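Local coordinates for protein WipB (Legionella pneumophila, PDB 5NNY) that is a translocated effector whose phosphatase domain, the part described here, acts as a Ser/Thr phosphatase and which targets the host lysosomal nutrient-sensing machinery, at residues 12-24 with 33-45. Residues are numbered along the deposited sequence; the frame is centred on the assembly and turned at random.
Sequences HANALLFLNILVR and ENYAKFAEIYTLP
Helix 15-24 and helix 33-42 pack nearly antiparallel, their axes 10.2 Å apart at 159°, and draw closest where the CA atoms of Leu-16 and Ala-39 lie 6.3 Å apart. Leu-16 is a knob in the hole formed by Tyr-35, Phe-38, Ala-39 and Tyr-42, its CD2 resting 3.9 Å from Ala-39 CB. Tyr-35 returns the arrangement, entering between Leu-16, Leu-19, Asn-20 and Val-23. With CG anti to the backbone N (chi1 -169°), its ring stretches across to helix 15-24, and OH donates a short 2.5 Å hydrogen bond to Asn-20 OD1, arriving from above the amide plane. Leu-19 lays CD2 over one face of Phe-38, a CH-pi contact 3.8 Å from the ring centroid. At the other end, Tyr-42 lays its ring against the start of helix 15-24, with Leu-16 N over one face and OH within 3.3 Å of Asn-14 CA. Asn-14 is the N-cap, its OD1 taking a nearly straight bond from Leu-17 N. The two helices are joined through strand 28-29, which pairs with strand 83-84. In this calcineurin-like phosphoesterase fold, helix 15-24 packs Phe-18 on Met-8 of edge strand 6-8; helix 33-42 lies outside it, Phe-38 meeting Tyr-75 of helix 64-79. Ala-15 and Tyr-42 touch Phe-107 of helix 105-117.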
# COMPACT_ATOMS: atom_id res chain seq x y z
N HIS A 12 -6.39 -3.13 5.63
CA HIS A 12 -6.37 -4.59 5.61
C HIS A 12 -7.06 -5.15 4.36
O HIS A 12 -7.81 -6.12 4.41
CB HIS A 12 -6.97 -5.16 6.89
CG HIS A 12 -6.28 -4.67 8.12
ND1 HIS A 12 -4.94 -4.88 8.33
CD2 HIS A 12 -6.72 -3.92 9.16
CE1 HIS A 12 -4.59 -4.30 9.47
NE2 HIS A 12 -5.65 -3.71 9.98
N ALA A 13 -6.81 -4.49 3.23
CA ALA A 13 -7.31 -4.91 1.92
C ALA A 13 -8.84 -4.98 1.87
O ALA A 13 -9.40 -5.75 1.10
CB ALA A 13 -6.71 -6.25 1.50
N ASN A 14 -9.52 -4.17 2.68
CA ASN A 14 -10.98 -4.17 2.72
C ASN A 14 -11.44 -3.16 1.68
O ASN A 14 -11.42 -1.95 1.92
CB ASN A 14 -11.48 -3.85 4.12
CG ASN A 14 -13.01 -3.89 4.24
OD1 ASN A 14 -13.74 -3.76 3.26
ND2 ASN A 14 -13.50 -4.05 5.47
N ALA A 15 -11.87 -3.65 0.50
CA ALA A 15 -12.20 -2.75 -0.59
C ALA A 15 -13.48 -1.98 -0.31
O ALA A 15 -13.63 -0.85 -0.78
CB ALA A 15 -12.30 -3.54 -1.91
N LEU A 16 -14.40 -2.55 0.48
CA LEU A 16 -15.64 -1.85 0.80
C LEU A 16 -15.38 -0.72 1.78
O LEU A 16 -15.95 0.37 1.66
CB LEU A 16 -16.67 -2.81 1.40
CG LEU A 16 -18.01 -2.21 1.88
CD1 LEU A 16 -18.80 -1.44 0.78
CD2 LEU A 16 -18.89 -3.31 2.48
N LEU A 17 -14.52 -0.97 2.77
CA LEU A 17 -14.09 0.10 3.66
C LEU A 17 -13.45 1.23 2.86
O LEU A 17 -13.79 2.41 3.06
CB LEU A 17 -13.11 -0.45 4.70
CG LEU A 17 -12.40 0.54 5.62
CD1 LEU A 17 -13.37 1.42 6.43
CD2 LEU A 17 -11.45 -0.22 6.55
N PHE A 18 -12.55 0.89 1.93
CA PHE A 18 -11.95 1.87 1.02
C PHE A 18 -13.02 2.65 0.27
O PHE A 18 -13.00 3.89 0.23
CB PHE A 18 -11.00 1.16 0.05
CG PHE A 18 -10.07 2.09 -0.71
CD1 PHE A 18 -9.64 3.29 -0.17
CD2 PHE A 18 -9.63 1.75 -1.98
CE1 PHE A 18 -8.78 4.12 -0.89
CE2 PHE A 18 -8.77 2.57 -2.69
CZ PHE A 18 -8.35 3.77 -2.15
N LEU A 19 -13.97 1.94 -0.35
CA LEU A 19 -15.08 2.62 -1.03
C LEU A 19 -15.83 3.55 -0.08
O LEU A 19 -16.16 4.68 -0.45
CB LEU A 19 -16.05 1.58 -1.61
CG LEU A 19 -17.14 2.21 -2.50
CD1 LEU A 19 -16.59 2.45 -3.89
CD2 LEU A 19 -18.37 1.33 -2.60
N ASN A 20 -16.15 3.08 1.12
CA ASN A 20 -16.93 3.88 2.06
C ASN A 20 -16.24 5.20 2.36
O ASN A 20 -16.88 6.27 2.33
CB ASN A 20 -17.17 3.08 3.34
CG ASN A 20 -18.39 3.56 4.10
OD1 ASN A 20 -19.38 4.01 3.51
ND2 ASN A 20 -18.34 3.44 5.42
N ILE A 21 -14.94 5.15 2.65
CA ILE A 21 -14.22 6.37 2.98
C ILE A 21 -14.20 7.32 1.79
O ILE A 21 -14.45 8.53 1.93
CB ILE A 21 -12.80 6.04 3.47
CG1 ILE A 21 -12.86 5.19 4.74
CG2 ILE A 21 -12.02 7.32 3.76
CD1 ILE A 21 -11.51 4.54 5.08
N LEU A 22 -13.95 6.78 0.59
CA LEU A 22 -13.92 7.60 -0.62
C LEU A 22 -15.26 8.29 -0.86
O LEU A 22 -15.29 9.44 -1.32
CB LEU A 22 -13.54 6.74 -1.83
CG LEU A 22 -12.10 6.24 -1.89
CD1 LEU A 22 -11.97 5.14 -2.92
CD2 LEU A 22 -11.17 7.41 -2.22
N VAL A 23 -16.38 7.63 -0.54
CA VAL A 23 -17.69 8.25 -0.70
C VAL A 23 -17.93 9.30 0.39
O VAL A 23 -18.34 10.43 0.10
CB VAL A 23 -18.80 7.18 -0.68
CG1 VAL A 23 -20.17 7.84 -0.69
CG2 VAL A 23 -18.66 6.23 -1.87
N ARG A 24 -17.68 8.93 1.65
CA ARG A 24 -17.98 9.81 2.77
C ARG A 24 -17.09 11.05 2.78
O ARG A 24 -17.47 12.07 3.36
CB ARG A 24 -17.83 9.05 4.09
CG ARG A 24 -18.91 8.01 4.32
CD ARG A 24 -18.70 7.22 5.61
NE ARG A 24 -18.61 8.06 6.80
CZ ARG A 24 -19.67 8.53 7.47
NH1 ARG A 24 -20.90 8.24 7.06
NH2 ARG A 24 -19.49 9.28 8.55
N GLU A 33 -27.74 2.32 -5.37
CA GLU A 33 -27.97 0.96 -5.84
C GLU A 33 -26.66 0.28 -6.22
O GLU A 33 -26.48 -0.93 -5.98
CB GLU A 33 -28.96 0.95 -7.01
CG GLU A 33 -29.32 -0.47 -7.43
CD GLU A 33 -30.57 -0.56 -8.31
OE1 GLU A 33 -30.96 0.45 -8.93
OE2 GLU A 33 -31.15 -1.67 -8.37
N ASN A 34 -25.71 1.03 -6.79
CA ASN A 34 -24.41 0.45 -7.14
C ASN A 34 -23.52 0.25 -5.93
O ASN A 34 -22.70 -0.68 -5.89
CB ASN A 34 -23.68 1.32 -8.17
CG ASN A 34 -24.22 1.14 -9.58
OD1 ASN A 34 -24.83 0.11 -9.89
ND2 ASN A 34 -24.00 2.13 -10.44
N TYR A 35 -23.63 1.13 -4.94
CA TYR A 35 -22.99 0.87 -3.66
C TYR A 35 -23.49 -0.45 -3.08
O TYR A 35 -22.69 -1.26 -2.59
CB TYR A 35 -23.27 2.04 -2.73
CG TYR A 35 -22.49 2.06 -1.45
CD1 TYR A 35 -22.83 1.25 -0.39
CD2 TYR A 35 -21.44 2.95 -1.29
CE1 TYR A 35 -22.14 1.30 0.79
CE2 TYR A 35 -20.73 3.00 -0.11
CZ TYR A 35 -21.08 2.17 0.92
OH TYR A 35 -20.39 2.20 2.10
N ALA A 36 -24.80 -0.67 -3.12
CA ALA A 36 -25.34 -1.90 -2.54
C ALA A 36 -24.86 -3.11 -3.31
O ALA A 36 -24.52 -4.14 -2.72
CB ALA A 36 -26.87 -1.86 -2.49
N LYS A 37 -24.81 -3.00 -4.65
CA LYS A 37 -24.24 -4.07 -5.45
C LYS A 37 -22.79 -4.34 -5.06
O LYS A 37 -22.37 -5.49 -4.95
CB LYS A 37 -24.34 -3.74 -6.95
CG LYS A 37 -25.72 -3.96 -7.61
CD LYS A 37 -25.68 -3.55 -9.09
CE LYS A 37 -26.95 -3.92 -9.87
NZ LYS A 37 -28.15 -3.17 -9.42
N PHE A 38 -22.01 -3.27 -4.86
CA PHE A 38 -20.60 -3.42 -4.48
C PHE A 38 -20.48 -4.18 -3.16
O PHE A 38 -19.70 -5.14 -3.05
CB PHE A 38 -19.96 -2.03 -4.37
CG PHE A 38 -18.46 -2.03 -4.18
CD1 PHE A 38 -17.89 -2.46 -2.99
CD2 PHE A 38 -17.64 -1.51 -5.17
CE1 PHE A 38 -16.52 -2.41 -2.81
CE2 PHE A 38 -16.29 -1.46 -5.01
CZ PHE A 38 -15.71 -1.91 -3.83
N ALA A 39 -21.24 -3.75 -2.14
CA ALA A 39 -21.19 -4.42 -0.84
C ALA A 39 -21.61 -5.88 -0.95
O ALA A 39 -21.03 -6.75 -0.29
CB ALA A 39 -22.06 -3.68 0.18
N GLU A 40 -22.64 -6.16 -1.77
CA GLU A 40 -23.08 -7.54 -1.99
C GLU A 40 -21.97 -8.40 -2.59
O GLU A 40 -21.76 -9.54 -2.17
CB GLU A 40 -24.30 -7.57 -2.93
CG GLU A 40 -24.95 -8.96 -2.97
CD GLU A 40 -26.26 -8.98 -3.70
OE1 GLU A 40 -26.81 -7.89 -4.00
OE2 GLU A 40 -26.73 -10.11 -3.98
N ILE A 41 -21.29 -7.89 -3.63
CA ILE A 41 -20.19 -8.65 -4.22
C ILE A 41 -19.09 -8.84 -3.19
O ILE A 41 -18.54 -9.94 -3.04
CB ILE A 41 -19.68 -7.94 -5.49
CG1 ILE A 41 -20.67 -8.12 -6.65
CG2 ILE A 41 -18.29 -8.46 -5.87
CD1 ILE A 41 -20.36 -7.26 -7.89
N TYR A 42 -18.77 -7.77 -2.45
CA TYR A 42 -17.68 -7.85 -1.48
C TYR A 42 -17.94 -8.90 -0.41
O TYR A 42 -16.99 -9.53 0.08
CB TYR A 42 -17.42 -6.47 -0.83
CG TYR A 42 -16.13 -6.55 -0.05
CD1 TYR A 42 -14.92 -6.60 -0.72
CD2 TYR A 42 -16.13 -6.68 1.34
CE1 TYR A 42 -13.71 -6.75 -0.03
CE2 TYR A 42 -14.92 -6.82 2.04
CZ TYR A 42 -13.72 -6.87 1.34
OH TYR A 42 -12.52 -7.02 2.03
N THR A 43 -19.20 -9.15 -0.06
CA THR A 43 -19.51 -10.09 1.02
C THR A 43 -20.16 -11.36 0.50
O THR A 43 -20.82 -12.07 1.26
CB THR A 43 -20.36 -9.44 2.11
OG1 THR A 43 -21.61 -8.98 1.58
CG2 THR A 43 -19.63 -8.25 2.70
N LEU A 44 -19.98 -11.67 -0.79
CA LEU A 44 -20.47 -12.93 -1.34
C LEU A 44 -19.91 -14.09 -0.53
O LEU A 44 -18.69 -14.18 -0.36
CB LEU A 44 -20.06 -13.08 -2.80
CG LEU A 44 -20.86 -12.36 -3.89
CD1 LEU A 44 -20.15 -12.44 -5.24
CD2 LEU A 44 -22.24 -12.97 -3.98
N PRO A 45 -20.75 -14.99 -0.02
CA PRO A 45 -20.21 -16.14 0.74
C PRO A 45 -19.14 -16.91 0.01
O PRO A 45 -18.17 -17.35 0.64
CB PRO A 45 -21.46 -17.00 0.98
CG PRO A 45 -22.57 -15.97 1.08
CD PRO A 45 -22.21 -14.87 0.11